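Local coordinates for ATP/GTP-binding site-containing protein A (Brucella abortus, PDB 6NTR), which functions in the periplasm to maintain cell envelope integrity and is built on a beta-barrel-like fold, at residues A[4-9]-A[214-219]; A[62-67]-A[85-90]; A[160-165]-A[193-198]. All blocks are in the same frame, centred on the assembly; numbering follows the deposited sequence.

In the fold
The chain starts with contact 1, where residues 4-9 lead into strand 8-19. Their partner, residues 214-219, comes 205 residues later, so contact 1 closes a loop over most of the barrel-like fold. Contacts 2 and 3 both nest inside that loop. They follow in series: contact 2 joins the neighbouring strands 62-72 and 78-87 of a hairpin before contact 3 opens. Contact 3 then pairs strand 159-165 with strand 187-195 across a connection that includes helix 174-179. The three sites do not touch, and their centres lie about 23 to 28 Å apart. Strand 229-240, which pairs with both 8-19 and 222-225, links the two ends of the fold near contact 1.

Contact 1 of 3, residues A[4-9]-A[214-219]; sequences RLVPHR and YRNGIT. With EDO (1,2-ethanediol), chain G.
A type I beta turn, Y214 to G217, sits against the N-terminal lead-in to strand 8-19, where V6, L5 and H8 meet N216, G217 and I218. One direct backbone bond crosses: V6 N donates to N216 O at 3.0 Å. L5 CA adds a CA-H...O contact to the same oxygen. The V6 and N216 side chains lie side by side and point the same way, with V6 CG1 3.6 Å from N216 ND2. CG1 stands between the V6 backbone N and carbonyl carbon (chi1 67°), which turns it to both N216 and I218 CG1. N216 is itself fixed by an Asx turn, since its OD1 accepts from I218 N at 3.1 Å.

The H8 ring packs on I218. I218 CG1 sits over the centre of the H8 ring, 4.1 Å from the centroid and 5° off the normal, a CH-pi contact. H8 ND1 gives its hydrogen to V6 O in the ring plane, which limits rotation of the imidazole. At the edge of the ring, EDO C1 approaches H8 NE2 at 3.5 Å. EDO, probably from the crystallisation liquor, accepts from T219 N through O1 at 3.1 Å. L5 CD2 rests on G217 CA at 3.8 Å. A water bridges R4 N and R215 O at the outer end.

L238 of strand 229-240 touches both H8 and I218, and the Y34 ring meets that of H8. This is a beta turn with an overlapping Asx turn, packed against the start of the first strand of a barrel-like fold.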
ATOM      1  N   ARG A   4      -0.986   7.255 -16.947  1.00 93.41           N
ATOM      2  CA  ARG A   4       0.443   6.957 -17.061  1.00 84.90           C
ATOM      3  C   ARG A   4       1.218   7.176 -15.769  1.00 77.24           C
ATOM      4  O   ARG A   4       1.809   8.214 -15.574  1.00 73.15           O
ATOM      5  CB  ARG A   4       1.071   7.835 -18.147  1.00 83.33           C
ATOM      6  CG  ARG A   4       1.136   7.195 -19.527  1.00 86.36           C
ATOM      7  CD  ARG A   4       1.799   8.109 -20.545  1.00 87.98           C
ATOM      8  NE  ARG A   4       1.401   7.806 -21.917  1.00 89.34           N
ATOM      9  CZ  ARG A   4       1.901   8.419 -22.981  1.00 88.91           C
ATOM     10  NH1 ARG A   4       2.808   9.363 -22.835  1.00 87.97           N
ATOM     11  NH2 ARG A   4       1.494   8.095 -24.186  1.00 89.82           N
ATOM     12  N   LEU A   5       1.274   6.166 -14.916  1.00 74.90           N
ATOM     13  CA  LEU A   5       1.976   6.307 -13.651  1.00 69.89           C
ATOM     14  C   LEU A   5       3.425   6.634 -13.872  1.00 65.66           C
ATOM     15  O   LEU A   5       4.090   5.995 -14.650  1.00 69.24           O
ATOM     16  CB  LEU A   5       1.867   5.022 -12.853  1.00 70.04           C
ATOM     17  CG  LEU A   5       0.479   4.416 -12.812  1.00 70.42           C
ATOM     18  CD1 LEU A   5       0.510   3.056 -12.153  1.00 66.61           C
ATOM     19  CD2 LEU A   5      -0.426   5.361 -12.050  1.00 69.81           C
ATOM     20  N   VAL A   6       3.911   7.631 -13.159  1.00 61.49           N
ATOM     21  CA  VAL A   6       5.281   8.060 -13.298  1.00 58.75           C
ATOM     22  C   VAL A   6       6.249   7.287 -12.430  1.00 58.07           C
ATOM     23  O   VAL A   6       6.010   7.057 -11.264  1.00 54.20           O
ATOM     24  CB  VAL A   6       5.417   9.557 -13.040  1.00 57.86           C
ATOM     25  CG1 VAL A   6       5.129   9.889 -11.594  1.00 53.86           C
ATOM     26  CG2 VAL A   6       6.775  10.044 -13.462  1.00 56.95           C
ATOM     27  N   PRO A   7       7.367   6.878 -13.004  1.00 61.99           N
ATOM     28  CA  PRO A   7       8.356   6.121 -12.248  1.00 58.17           C
ATOM     29  C   PRO A   7       9.057   7.014 -11.263  1.00 56.04           C
ATOM     30  O   PRO A   7       9.501   8.076 -11.623  1.00 58.88           O
ATOM     31  CB  PRO A   7       9.334   5.668 -13.323  1.00 56.84           C
ATOM     32  CG  PRO A   7       8.590   5.785 -14.592  1.00 60.48           C
ATOM     33  CD  PRO A   7       7.727   6.979 -14.416  1.00 62.54           C
ATOM     34  N   HIS A   8       9.130   6.596 -10.018  1.00 49.51           N
ATOM     35  CA  HIS A   8       9.705   7.451  -9.010  1.00 45.82           C
ATOM     36  C   HIS A   8      10.095   6.717  -7.756  1.00 44.61           C
ATOM     37  O   HIS A   8       9.665   5.623  -7.516  1.00 46.65           O
ATOM     38  CB  HIS A   8       8.641   8.462  -8.608  1.00 50.16           C
ATOM     39  CG  HIS A   8       7.437   7.823  -8.009  1.00 50.08           C
ATOM     40  ND1 HIS A   8       6.484   7.194  -8.768  1.00 51.58           N
ATOM     41  CD2 HIS A   8       7.075   7.642  -6.726  1.00 48.94           C
ATOM     42  CE1 HIS A   8       5.567   6.683  -7.978  1.00 49.87           C
ATOM     43  NE2 HIS A   8       5.904   6.939  -6.734  1.00 48.94           N
ATOM     44  N   ARG A   9      10.889   7.370  -6.938  1.00 44.90           N
ATOM     45  CA  ARG A   9      11.292   6.836  -5.651  1.00 45.80           C
ATOM     46  C   ARG A   9      10.800   7.872  -4.674  1.00 57.35           C
ATOM     47  O   ARG A   9      10.975   9.057  -4.883  1.00 67.83           O
ATOM     48  CB  ARG A   9      12.795   6.637  -5.519  1.00 44.89           C
ATOM     49  CG  ARG A   9      13.202   6.032  -4.187  1.00 42.77           C
ATOM     50  CD  ARG A   9      14.703   5.834  -4.126  1.00 51.97           C
ATOM     51  NE  ARG A   9      15.203   5.671  -2.771  1.00 61.88           N
ATOM     52  CZ  ARG A   9      16.212   6.366  -2.274  1.00 66.43           C
ATOM     53  NH1 ARG A   9      16.811   7.271  -3.024  1.00 71.32           N
ATOM     54  NH2 ARG A   9      16.621   6.164  -1.035  1.00 61.23           N
ATOM     55  N   TYR A 214      -2.099  11.899  -6.538  1.00 55.66           N
ATOM     56  CA  TYR A 214      -1.866  12.612  -7.791  1.00 53.27           C
ATOM     57  C   TYR A 214      -2.361  11.787  -8.968  1.00 54.33           C
ATOM     58  O   TYR A 214      -2.468  10.566  -8.896  1.00 58.94           O
ATOM     59  CB  TYR A 214      -0.380  12.921  -7.985  1.00 51.97           C
ATOM     60  CG  TYR A 214       0.134  13.954  -7.044  1.00 52.95           C
ATOM     61  CD1 TYR A 214       0.420  13.631  -5.729  1.00 55.16           C
ATOM     62  CD2 TYR A 214       0.319  15.262  -7.456  1.00 57.55           C
ATOM     63  CE1 TYR A 214       0.873  14.581  -4.841  1.00 60.53           C
ATOM     64  CE2 TYR A 214       0.774  16.220  -6.581  1.00 62.62           C
ATOM     65  CZ  TYR A 214       1.048  15.873  -5.272  1.00 65.82           C
ATOM     66  OH  TYR A 214       1.497  16.821  -4.388  1.00 69.62           O
ATOM     67  N   ARG A 215      -2.658  12.473 -10.068  1.00 50.94           N
ATOM     68  CA  ARG A 215      -3.063  11.777 -11.284  1.00 55.28           C
ATOM     69  C   ARG A 215      -1.999  10.795 -11.786  1.00 63.85           C
ATOM     70  O   ARG A 215      -2.341   9.833 -12.487  1.00 65.70           O
ATOM     71  CB  ARG A 215      -3.387  12.803 -12.371  1.00 50.29           C
ATOM     72  CG  ARG A 215      -4.549  12.444 -13.234  1.00 52.40           C
ATOM     73  CD  ARG A 215      -5.190  13.703 -13.765  1.00 60.77           C
ATOM     74  NE  ARG A 215      -4.335  14.464 -14.676  1.00 68.45           N
ATOM     75  CZ  ARG A 215      -4.635  14.719 -15.948  1.00 76.02           C
ATOM     76  NH1 ARG A 215      -5.785  14.300 -16.459  1.00 83.71           N
ATOM     77  NH2 ARG A 215      -3.806  15.423 -16.703  1.00 72.56           N
ATOM     78  N   ASN A 216      -0.722  11.012 -11.449  1.00 68.63           N
ATOM     79  CA  ASN A 216       0.372  10.184 -11.945  1.00 72.48           C
ATOM     80  C   ASN A 216       0.762   9.080 -10.977  1.00 68.25           C
ATOM     81  O   ASN A 216       1.855   8.515 -11.106  1.00 73.42           O
ATOM     82  CB  ASN A 216       1.592  11.048 -12.265  1.00 82.67           C
ATOM     83  CG  ASN A 216       2.095  11.818 -11.062  1.00 87.53           C
ATOM     84  OD1 ASN A 216       1.714  11.535  -9.930  1.00 87.70           O
ATOM     85  ND2 ASN A 216       2.969  12.790 -11.300  1.00 90.36           N
ATOM     86  N   GLY A 217      -0.092   8.777 -10.006  1.00 59.41           N
ATOM     87  CA  GLY A 217       0.133   7.704  -9.074  1.00 53.15           C
ATOM     88  C   GLY A 217       0.852   8.100  -7.809  1.00 46.48           C
ATOM     89  O   GLY A 217       0.805   7.357  -6.838  1.00 50.81           O
ATOM     90  N   ILE A 218       1.529   9.239  -7.793  1.00 43.80           N
ATOM     91  CA  ILE A 218       2.241   9.635  -6.593  1.00 41.48           C
ATOM     92  C   ILE A 218       1.224   9.833  -5.489  1.00 41.45           C
ATOM     93  O   ILE A 218       0.061  10.108  -5.750  1.00 43.39           O
ATOM     94  CB  ILE A 218       3.052  10.909  -6.868  1.00 41.27           C
ATOM     95  CG1 ILE A 218       4.097  10.623  -7.947  1.00 42.79           C
ATOM     96  CG2 ILE A 218       3.746  11.395  -5.621  1.00 40.96           C
ATOM     97  CD1 ILE A 218       5.074  11.736  -8.157  1.00 50.08           C
ATOM     98  N   THR A 219       1.632   9.604  -4.251  1.00 42.43           N
ATOM     99  CA  THR A 219       0.779   9.831  -3.100  1.00 37.37           C
ATOM    100  C   THR A 219       1.612  10.444  -1.995  1.00 40.07           C
ATOM    101  O   THR A 219       2.829  10.288  -1.964  1.00 48.24           O
ATOM    102  CB  THR A 219       0.157   8.553  -2.556  1.00 45.79           C
ATOM    103  OG1 THR A 219       1.149   7.829  -1.835  1.00 52.73           O
ATOM    104  CG2 THR A 219      -0.335   7.700  -3.652  1.00 46.68           C
TER
HETATM  105  C1  EDO G 303       3.242   6.782  -4.408  1.00 30.95           C
HETATM  106  O1  EDO G 303       4.046   7.687  -3.641  1.00 38.44           O
HETATM  107  C2  EDO G 303       2.689   5.713  -3.490  1.00 34.28           C
HETATM  108  O2  EDO G 303       1.807   4.911  -4.273  1.00 43.80           O
HETATM  109  O   HOH W   1      -2.135  10.020 -15.633  1.00 49.07           O

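Contact 2 of 3, residues A[62-67]-A[85-90]; sequences RVTDQQ and TFVDKE. With EDO (1,2-ethanediol), chain F.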
ATOM      1  N   ARG A  62      11.681  -2.295  19.500  1.00 63.87           N
ATOM      2  CA  ARG A  62      11.481  -3.315  18.473  1.00 59.35           C
ATOM      3  C   ARG A  62      11.450  -2.638  17.118  1.00 52.34           C
ATOM      4  O   ARG A  62      10.599  -1.782  16.866  1.00 51.46           O
ATOM      5  CB  ARG A  62      10.189  -4.104  18.668  1.00 62.08           C
ATOM      6  CG  ARG A  62      10.051  -5.267  17.680  1.00 67.53           C
ATOM      7  CD  ARG A  62       8.639  -5.898  17.647  1.00 71.27           C
ATOM      8  NE  ARG A  62       8.610  -7.245  18.224  1.00 73.18           N
ATOM      9  CZ  ARG A  62       7.764  -8.212  17.875  1.00 68.03           C
ATOM     10  NH1 ARG A  62       6.873  -8.022  16.918  1.00 61.55           N
ATOM     11  NH2 ARG A  62       7.833  -9.392  18.470  1.00 72.45           N
ATOM     12  N   VAL A  63      12.361  -3.039  16.244  1.00 56.18           N
ATOM     13  CA  VAL A  63      12.506  -2.436  14.930  1.00 54.93           C
ATOM     14  C   VAL A  63      12.114  -3.488  13.909  1.00 48.59           C
ATOM     15  O   VAL A  63      12.845  -4.456  13.697  1.00 49.05           O
ATOM     16  CB  VAL A  63      13.933  -1.935  14.684  1.00 49.56           C
ATOM     17  CG1 VAL A  63      13.985  -1.268  13.349  1.00 50.39           C
ATOM     18  CG2 VAL A  63      14.428  -1.000  15.817  1.00 50.97           C
ATOM     19  N   THR A  64      10.945  -3.319  13.307  1.00 52.52           N
ATOM     20  CA  THR A  64      10.438  -4.230  12.295  1.00 46.76           C
ATOM     21  C   THR A  64      10.710  -3.637  10.921  1.00 48.33           C
ATOM     22  O   THR A  64      10.470  -2.447  10.704  1.00 44.43           O
ATOM     23  CB  THR A  64       8.951  -4.491  12.509  1.00 46.93           C
ATOM     24  OG1 THR A  64       8.752  -5.054  13.806  1.00 48.75           O
ATOM     25  CG2 THR A  64       8.452  -5.454  11.524  1.00 46.46           C
ATOM     26  N   ASP A  65      11.333  -4.434  10.057  1.00 52.23           N
ATOM     27  CA  ASP A  65      11.723  -4.030   8.717  1.00 51.10           C
ATOM     28  C   ASP A  65      11.056  -4.975   7.748  1.00 52.78           C
ATOM     29  O   ASP A  65      11.421  -6.132   7.657  1.00 51.88           O
ATOM     30  CB  ASP A  65      13.253  -4.102   8.585  1.00 49.76           C
ATOM     31  CG  ASP A  65      13.766  -3.555   7.288  1.00 50.48           C
ATOM     32  OD1 ASP A  65      13.134  -3.792   6.276  1.00 51.89           O
ATOM     33  OD2 ASP A  65      14.805  -2.891   7.263  1.00 52.72           O
ATOM     34  N   GLN A  66      10.081  -4.466   7.017  1.00 49.88           N
ATOM     35  CA  GLN A  66       9.359  -5.250   6.054  1.00 45.26           C
ATOM     36  C   GLN A  66       9.918  -4.863   4.704  1.00 47.47           C
ATOM     37  O   GLN A  66       9.995  -3.699   4.392  1.00 48.77           O
ATOM     38  CB  GLN A  66       7.869  -4.946   6.154  1.00 47.94           C
ATOM     39  CG  GLN A  66       6.964  -6.158   6.290  1.00 57.59           C
ATOM     40  CD  GLN A  66       5.810  -5.965   7.267  1.00 59.65           C
ATOM     41  OE1 GLN A  66       5.614  -4.895   7.807  1.00 54.92           O
ATOM     42  NE2 GLN A  66       5.050  -7.014   7.490  1.00 60.77           N
ATOM     43  N   GLN A  67      10.359  -5.844   3.930  1.00 47.98           N
ATOM     44  CA  GLN A  67      10.929  -5.600   2.616  1.00 50.85           C
ATOM     45  C   GLN A  67      10.161  -6.417   1.632  1.00 57.18           C
ATOM     46  O   GLN A  67       9.954  -7.588   1.840  1.00 60.21           O
ATOM     47  CB  GLN A  67      12.403  -5.982   2.573  1.00 52.15           C
ATOM     48  CG  GLN A  67      13.335  -4.845   2.896  1.00 53.83           C
ATOM     49  CD  GLN A  67      14.750  -5.280   3.202  1.00 57.59           C
ATOM     50  OE1 GLN A  67      14.974  -6.013   4.128  1.00 60.83           O
ATOM     51  NE2 GLN A  67      15.691  -4.861   2.399  1.00 59.86           N
ATOM     52  N   THR A  85      10.231  -9.983   6.247  1.00 55.86           N
ATOM     53  CA  THR A  85       9.971  -9.247   7.478  1.00 56.67           C
ATOM     54  C   THR A  85      11.081  -9.560   8.475  1.00 64.56           C
ATOM     55  O   THR A  85      11.246 -10.718   8.877  1.00 72.05           O
ATOM     56  CB  THR A  85       8.604  -9.638   8.057  1.00 60.63           C
ATOM     57  OG1 THR A  85       7.608  -9.587   7.022  1.00 66.73           O
ATOM     58  CG2 THR A  85       8.206  -8.697   9.184  1.00 49.42           C
ATOM     59  N   PHE A  86      11.839  -8.541   8.879  1.00 61.35           N
ATOM     60  CA  PHE A  86      12.914  -8.695   9.850  1.00 58.24           C
ATOM     61  C   PHE A  86      12.516  -8.058  11.173  1.00 66.43           C
ATOM     62  O   PHE A  86      12.132  -6.888  11.205  1.00 71.56           O
ATOM     63  CB  PHE A  86      14.206  -8.042   9.357  1.00 53.22           C
ATOM     64  CG  PHE A  86      14.723  -8.600   8.070  1.00 55.21           C
ATOM     65  CD1 PHE A  86      15.374  -9.811   8.051  1.00 55.11           C
ATOM     66  CD2 PHE A  86      14.575  -7.897   6.882  1.00 54.18           C
ATOM     67  CE1 PHE A  86      15.833 -10.314   6.886  1.00 54.58           C
ATOM     68  CE2 PHE A  86      15.039  -8.403   5.712  1.00 49.15           C
ATOM     69  CZ  PHE A  86      15.667  -9.607   5.712  1.00 53.24           C
ATOM     70  N   VAL A  87      12.642  -8.808  12.265  1.00 70.61           N
ATOM     71  CA  VAL A  87      12.368  -8.299  13.608  1.00 71.86           C
ATOM     72  C   VAL A  87      13.684  -8.199  14.367  1.00 71.83           C
ATOM     73  O   VAL A  87      14.276  -9.222  14.733  1.00 71.59           O
ATOM     74  CB  VAL A  87      11.379  -9.182  14.374  1.00 71.50           C
ATOM     75  CG1 VAL A  87      11.082  -8.560  15.715  1.00 74.48           C
ATOM     76  CG2 VAL A  87      10.114  -9.337  13.607  1.00 68.63           C
ATOM     77  N   ASP A  88      14.110  -6.969  14.658  1.00 73.39           N
ATOM     78  CA  ASP A  88      15.389  -6.730  15.320  1.00 75.25           C
ATOM     79  C   ASP A  88      16.488  -7.506  14.604  1.00 73.18           C
ATOM     80  O   ASP A  88      17.298  -8.204  15.218  1.00 74.33           O
ATOM     81  CB  ASP A  88      15.323  -7.076  16.810  1.00 78.39           C
ATOM     82  CG  ASP A  88      14.327  -6.205  17.572  1.00 80.32           C
ATOM     83  OD1 ASP A  88      14.388  -4.967  17.442  1.00 79.19           O
ATOM     84  OD2 ASP A  88      13.472  -6.758  18.294  1.00 83.72           O
ATOM     85  N   LYS A  89      16.491  -7.362  13.290  1.00 70.75           N
ATOM     86  CA  LYS A  89      17.497  -7.925  12.405  1.00 68.50           C
ATOM     87  C   LYS A  89      17.450  -9.406  12.099  1.00 67.56           C
ATOM     88  O   LYS A  89      18.351  -9.920  11.475  1.00 72.76           O
ATOM     89  CB  LYS A  89      18.881  -7.486  12.869  1.00 69.14           C
ATOM     90  CG  LYS A  89      18.905  -6.014  13.226  1.00 65.88           C
ATOM     91  CD  LYS A  89      20.291  -5.468  13.462  1.00 64.05           C
ATOM     92  CE  LYS A  89      20.505  -4.202  12.668  1.00 61.87           C
ATOM     93  NZ  LYS A  89      21.449  -3.277  13.341  1.00 64.04           N
ATOM     94  N   GLU A  90      16.397 -10.085  12.505  1.00 63.22           N
ATOM     95  CA  GLU A  90      16.275 -11.499  12.240  1.00 64.68           C
ATOM     96  C   GLU A  90      15.124 -11.744  11.314  1.00 62.18           C
ATOM     97  O   GLU A  90      14.053 -11.212  11.533  1.00 65.01           O
ATOM     98  CB  GLU A  90      15.994 -12.250  13.520  1.00 70.89           C
ATOM     99  CG  GLU A  90      16.847 -11.832  14.687  1.00 79.12           C
ATOM    100  CD  GLU A  90      16.533 -12.623  15.931  1.00 89.60           C
ATOM    101  OE1 GLU A  90      15.525 -13.356  15.935  1.00 92.48           O
ATOM    102  OE2 GLU A  90      17.296 -12.505  16.906  1.00 93.80           O
TER
HETATM  103  C1  EDO F 302      12.866  -3.832  -0.752  1.00 66.51           C
HETATM  104  O1  EDO F 302      12.847  -4.295  -2.106  1.00 68.13           O
HETATM  105  C2  EDO F 302      13.668  -2.538  -0.691  1.00 65.73           C
HETATM  106  O2  EDO F 302      14.871  -2.726   0.068  1.00 63.03           O
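Q66 with T85 and D65 with F86 pair at the open end of the antiparallel beta hairpin of strands 62-72 and 78-87. Side chains alternate between the two faces. T64, Q66, T85 and V87 share one face. Q66 and T85 lie side by side there, pointing the same way, with Q66 CG 3.6 Å from T85 OG1. T64 CG2 meets T85 CG2 at 4.0 Å, one methyl reaching obliquely to the other.

Further along, the R62 guanidinium lies flat against V87. V87 CG1 comes over one face of it, offset toward the rim, 3.8 Å from R62 NE. A bend at chi3 (-110°) lays the arginine end over the valine. The R62 and D88 side chains cross at about a right angle, their planar groups 82° apart, and no salt bridge forms between them.

D65 and F86 occupy the other face, with D65 CB 4.1 Å from F86 CB. They form a hydrogen-bonded pair: D65 N donates to F86 O at 2.8 Å, and F86 N to D65 O at 2.7 Å. D65 OD2 makes a salt bridge with R49 of strand 43-56.

A type I' turn, V87 to E90, leads from strand 78-87 into strand 90-102. Here D88 N donates to V63 O, and V63 N returns a bond to D88 OD1 at 3.0 Å, meeting that oxygen from above the carboxylate plane.

Contact 3 of 3, residues A[160-165]-A[193-198]; sequences ATTVVV and AYFDDK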
ATOM      1  N   ALA A 160     -11.824  -6.871   0.214  1.00 52.46           N
ATOM      2  CA  ALA A 160     -12.774  -5.881  -0.254  1.00 55.36           C
ATOM      3  C   ALA A 160     -12.284  -4.498   0.157  1.00 55.86           C
ATOM      4  O   ALA A 160     -11.943  -4.286   1.325  1.00 59.51           O
ATOM      5  CB  ALA A 160     -14.152  -6.159   0.342  1.00 63.59           C
ATOM      6  N   THR A 161     -12.226  -3.584  -0.796  1.00 52.92           N
ATOM      7  CA  THR A 161     -11.792  -2.230  -0.528  1.00 50.68           C
ATOM      8  C   THR A 161     -12.849  -1.203  -0.946  1.00 50.01           C
ATOM      9  O   THR A 161     -13.339  -1.239  -2.054  1.00 49.97           O
ATOM     10  CB  THR A 161     -10.447  -1.923  -1.211  1.00 54.61           C
ATOM     11  OG1 THR A 161     -10.644  -1.692  -2.604  1.00 60.95           O
ATOM     12  CG2 THR A 161      -9.491  -3.072  -1.038  1.00 52.96           C
ATOM     13  N   THR A 162     -13.181  -0.285  -0.052  1.00 48.11           N
ATOM     14  CA  THR A 162     -14.157   0.753  -0.335  1.00 43.69           C
ATOM     15  C   THR A 162     -13.381   2.017  -0.511  1.00 43.42           C
ATOM     16  O   THR A 162     -12.617   2.378   0.349  1.00 45.63           O
ATOM     17  CB  THR A 162     -15.104   0.970   0.841  1.00 40.09           C
ATOM     18  OG1 THR A 162     -15.897  -0.190   1.023  1.00 44.00           O
ATOM     19  CG2 THR A 162     -16.008   2.130   0.592  1.00 43.92           C
ATOM     20  N   VAL A 163     -13.584   2.699  -1.619  1.00 38.19           N
ATOM     21  CA  VAL A 163     -12.863   3.915  -1.886  1.00 37.50           C
ATOM     22  C   VAL A 163     -13.747   5.141  -1.757  1.00 37.94           C
ATOM     23  O   VAL A 163     -14.832   5.154  -2.276  1.00 47.44           O
ATOM     24  CB  VAL A 163     -12.293   3.890  -3.309  1.00 37.54           C
ATOM     25  CG1 VAL A 163     -11.500   5.136  -3.593  1.00 40.09           C
ATOM     26  CG2 VAL A 163     -11.452   2.653  -3.539  1.00 37.54           C
ATOM     27  N   VAL A 164     -13.281   6.158  -1.050  1.00 46.34           N
ATOM     28  CA  VAL A 164     -13.997   7.405  -0.900  1.00 49.53           C
ATOM     29  C   VAL A 164     -13.072   8.506  -1.393  1.00 48.08           C
ATOM     30  O   VAL A 164     -11.969   8.637  -0.908  1.00 37.55           O
ATOM     31  CB  VAL A 164     -14.410   7.663   0.556  1.00 47.78           C
ATOM     32  CG1 VAL A 164     -15.042   9.030   0.702  1.00 40.04           C
ATOM     33  CG2 VAL A 164     -15.352   6.588   1.045  1.00 43.49           C
ATOM     34  N   VAL A 165     -13.533   9.303  -2.351  1.00 53.19           N
ATOM     35  CA  VAL A 165     -12.740  10.376  -2.938  1.00 54.20           C
ATOM     36  C   VAL A 165     -13.381  11.723  -2.614  1.00 61.14           C
ATOM     37  O   VAL A 165     -14.608  11.838  -2.541  1.00 68.00           O
ATOM     38  CB  VAL A 165     -12.615  10.167  -4.464  1.00 49.35           C
ATOM     39  CG1 VAL A 165     -11.582  11.072  -5.059  1.00 42.47           C
ATOM     40  CG2 VAL A 165     -12.305   8.730  -4.767  1.00 38.92           C
ATOM     41  N   ALA A 193     -10.712   1.850   2.764  1.00 48.96           N
ATOM     42  CA  ALA A 193     -10.983   0.989   3.905  1.00 48.72           C
ATOM     43  C   ALA A 193     -10.998  -0.455   3.437  1.00 45.25           C
ATOM     44  O   ALA A 193     -11.629  -0.772   2.427  1.00 44.25           O
ATOM     45  CB  ALA A 193     -12.308   1.338   4.576  1.00 49.14           C
ATOM     46  N   TYR A 194     -10.304  -1.315   4.175  1.00 44.96           N
ATOM     47  CA  TYR A 194     -10.055  -2.689   3.778  1.00 44.37           C
ATOM     48  C   TYR A 194     -10.900  -3.599   4.650  1.00 43.86           C
ATOM     49  O   TYR A 194     -10.856  -3.506   5.878  1.00 48.51           O
ATOM     50  CB  TYR A 194      -8.566  -3.031   3.916  1.00 45.42           C
ATOM     51  CG  TYR A 194      -7.616  -2.419   2.879  1.00 49.94           C
ATOM     52  CD1 TYR A 194      -7.348  -1.063   2.863  1.00 45.35           C
ATOM     53  CD2 TYR A 194      -6.928  -3.220   1.973  1.00 61.25           C
ATOM     54  CE1 TYR A 194      -6.475  -0.516   1.950  1.00 49.06           C
ATOM     55  CE2 TYR A 194      -6.042  -2.676   1.058  1.00 62.87           C
ATOM     56  CZ  TYR A 194      -5.822  -1.321   1.055  1.00 57.32           C
ATOM     57  OH  TYR A 194      -4.946  -0.766   0.153  1.00 58.47           O
ATOM     58  N   PHE A 195     -11.677  -4.440   3.997  1.00 46.19           N
ATOM     59  CA  PHE A 195     -12.581  -5.329   4.678  1.00 50.59           C
ATOM     60  C   PHE A 195     -12.403  -6.748   4.231  1.00 57.80           C
ATOM     61  O   PHE A 195     -12.146  -7.026   3.073  1.00 57.96           O
ATOM     62  CB  PHE A 195     -14.050  -4.943   4.378  1.00 48.33           C
ATOM     63  CG  PHE A 195     -14.445  -3.588   4.865  1.00 45.87           C
ATOM     64  CD1 PHE A 195     -14.796  -3.391   6.167  1.00 46.80           C
ATOM     65  CD2 PHE A 195     -14.473  -2.523   4.015  1.00 43.84           C
ATOM     66  CE1 PHE A 195     -15.150  -2.152   6.621  1.00 46.23           C
ATOM     67  CE2 PHE A 195     -14.824  -1.279   4.458  1.00 45.00           C
ATOM     68  CZ  PHE A 195     -15.160  -1.092   5.766  1.00 44.63           C
ATOM     69  N   ASP A 196     -12.570  -7.642   5.176  1.00 63.90           N
ATOM     70  CA  ASP A 196     -12.528  -9.030   4.849  1.00 73.48           C
ATOM     71  C   ASP A 196     -13.824  -9.627   5.311  1.00 78.87           C
ATOM     72  O   ASP A 196     -14.337  -9.312   6.367  1.00 79.03           O
ATOM     73  CB  ASP A 196     -11.340  -9.771   5.439  1.00 77.70           C
ATOM     74  CG  ASP A 196     -11.114 -11.081   4.756  1.00 83.20           C
ATOM     75  OD1 ASP A 196     -11.285 -11.139   3.533  1.00 83.32           O
ATOM     76  OD2 ASP A 196     -10.794 -12.057   5.430  1.00 87.75           O
ATOM     77  N   ASP A 197     -14.336 -10.499   4.477  1.00 84.14           N
ATOM     78  CA  ASP A 197     -15.585 -11.179   4.707  1.00 87.16           C
ATOM     79  C   ASP A 197     -15.600 -12.061   5.937  1.00 90.73           C
ATOM     80  O   ASP A 197     -16.605 -12.150   6.618  1.00 90.08           O
ATOM     81  CB  ASP A 197     -15.947 -12.048   3.497  1.00 85.77           C
ATOM     82  CG  ASP A 197     -14.931 -11.970   2.392  1.00 83.34           C
ATOM     83  OD1 ASP A 197     -14.482 -10.858   2.092  1.00 79.26           O
ATOM     84  OD2 ASP A 197     -14.579 -13.010   1.835  1.00 84.54           O
ATOM     85  N   LYS A 198     -14.468 -12.677   6.275  1.00 90.92           N
ATOM     86  CA  LYS A 198     -14.442 -13.701   7.323  1.00 94.64           C
ATOM     87  C   LYS A 198     -14.956 -13.259   8.670  1.00100.82           C
ATOM     88  O   LYS A 198     -15.776 -13.931   9.276  1.00103.98           O
ATOM     89  CB  LYS A 198     -12.999 -14.186   7.502  1.00 88.47           C
ATOM     90  CG  LYS A 198     -12.852 -15.515   8.217  1.00 92.09           C
ATOM     91  CD  LYS A 198     -11.449 -15.716   8.747  1.00 90.27           C
ATOM     92  CE  LYS A 198     -10.550 -16.364   7.706  1.00 92.39           C
ATOM     93  NZ  LYS A 198      -9.213 -16.763   8.247  1.00 92.84           N
TER
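T161 CG2 lies over one face of the Y194 ring, 4.3 Å from its centroid and toward the rim, in a CH-pi contact. The two side chains run side by side and point the same way. T161 CG2 is anti to its carbonyl carbon. OG1 lies between the backbone N and the carbonyl carbon (chi1 77°) and is hydrogen-bonded to H129 NE2 of helix 126-138. On the opposite face of the sheet, T162 and F195 meet diagonally, being in different pairs, and their side chains cross obliquely. T162 OG1 is 3.8 Å from F195 CE2, and A160 CB packs against F195 CB at 4.2 Å.

The antiparallel backbone pairing sets these positions. F195 N donates to A160 O at 2.7 Å, and A160 N returns a more bent bond to F195 O (142° at the hydrogen). T162 and A193 form the next hydrogen-bonded pair, with T162 N to A193 O at 3.0 Å. T161 and Y194 are the non-hydrogen-bonded pair between them.

Further out, Y207 meets the Y194 ring edge-to-face, and Y194 OH binds a glycerol, probably from the crystallisation liquor. Strand 159-165 is flanked by strands 143-148 and 187-195, and strand 187-195 pairs in turn with strand 207-214.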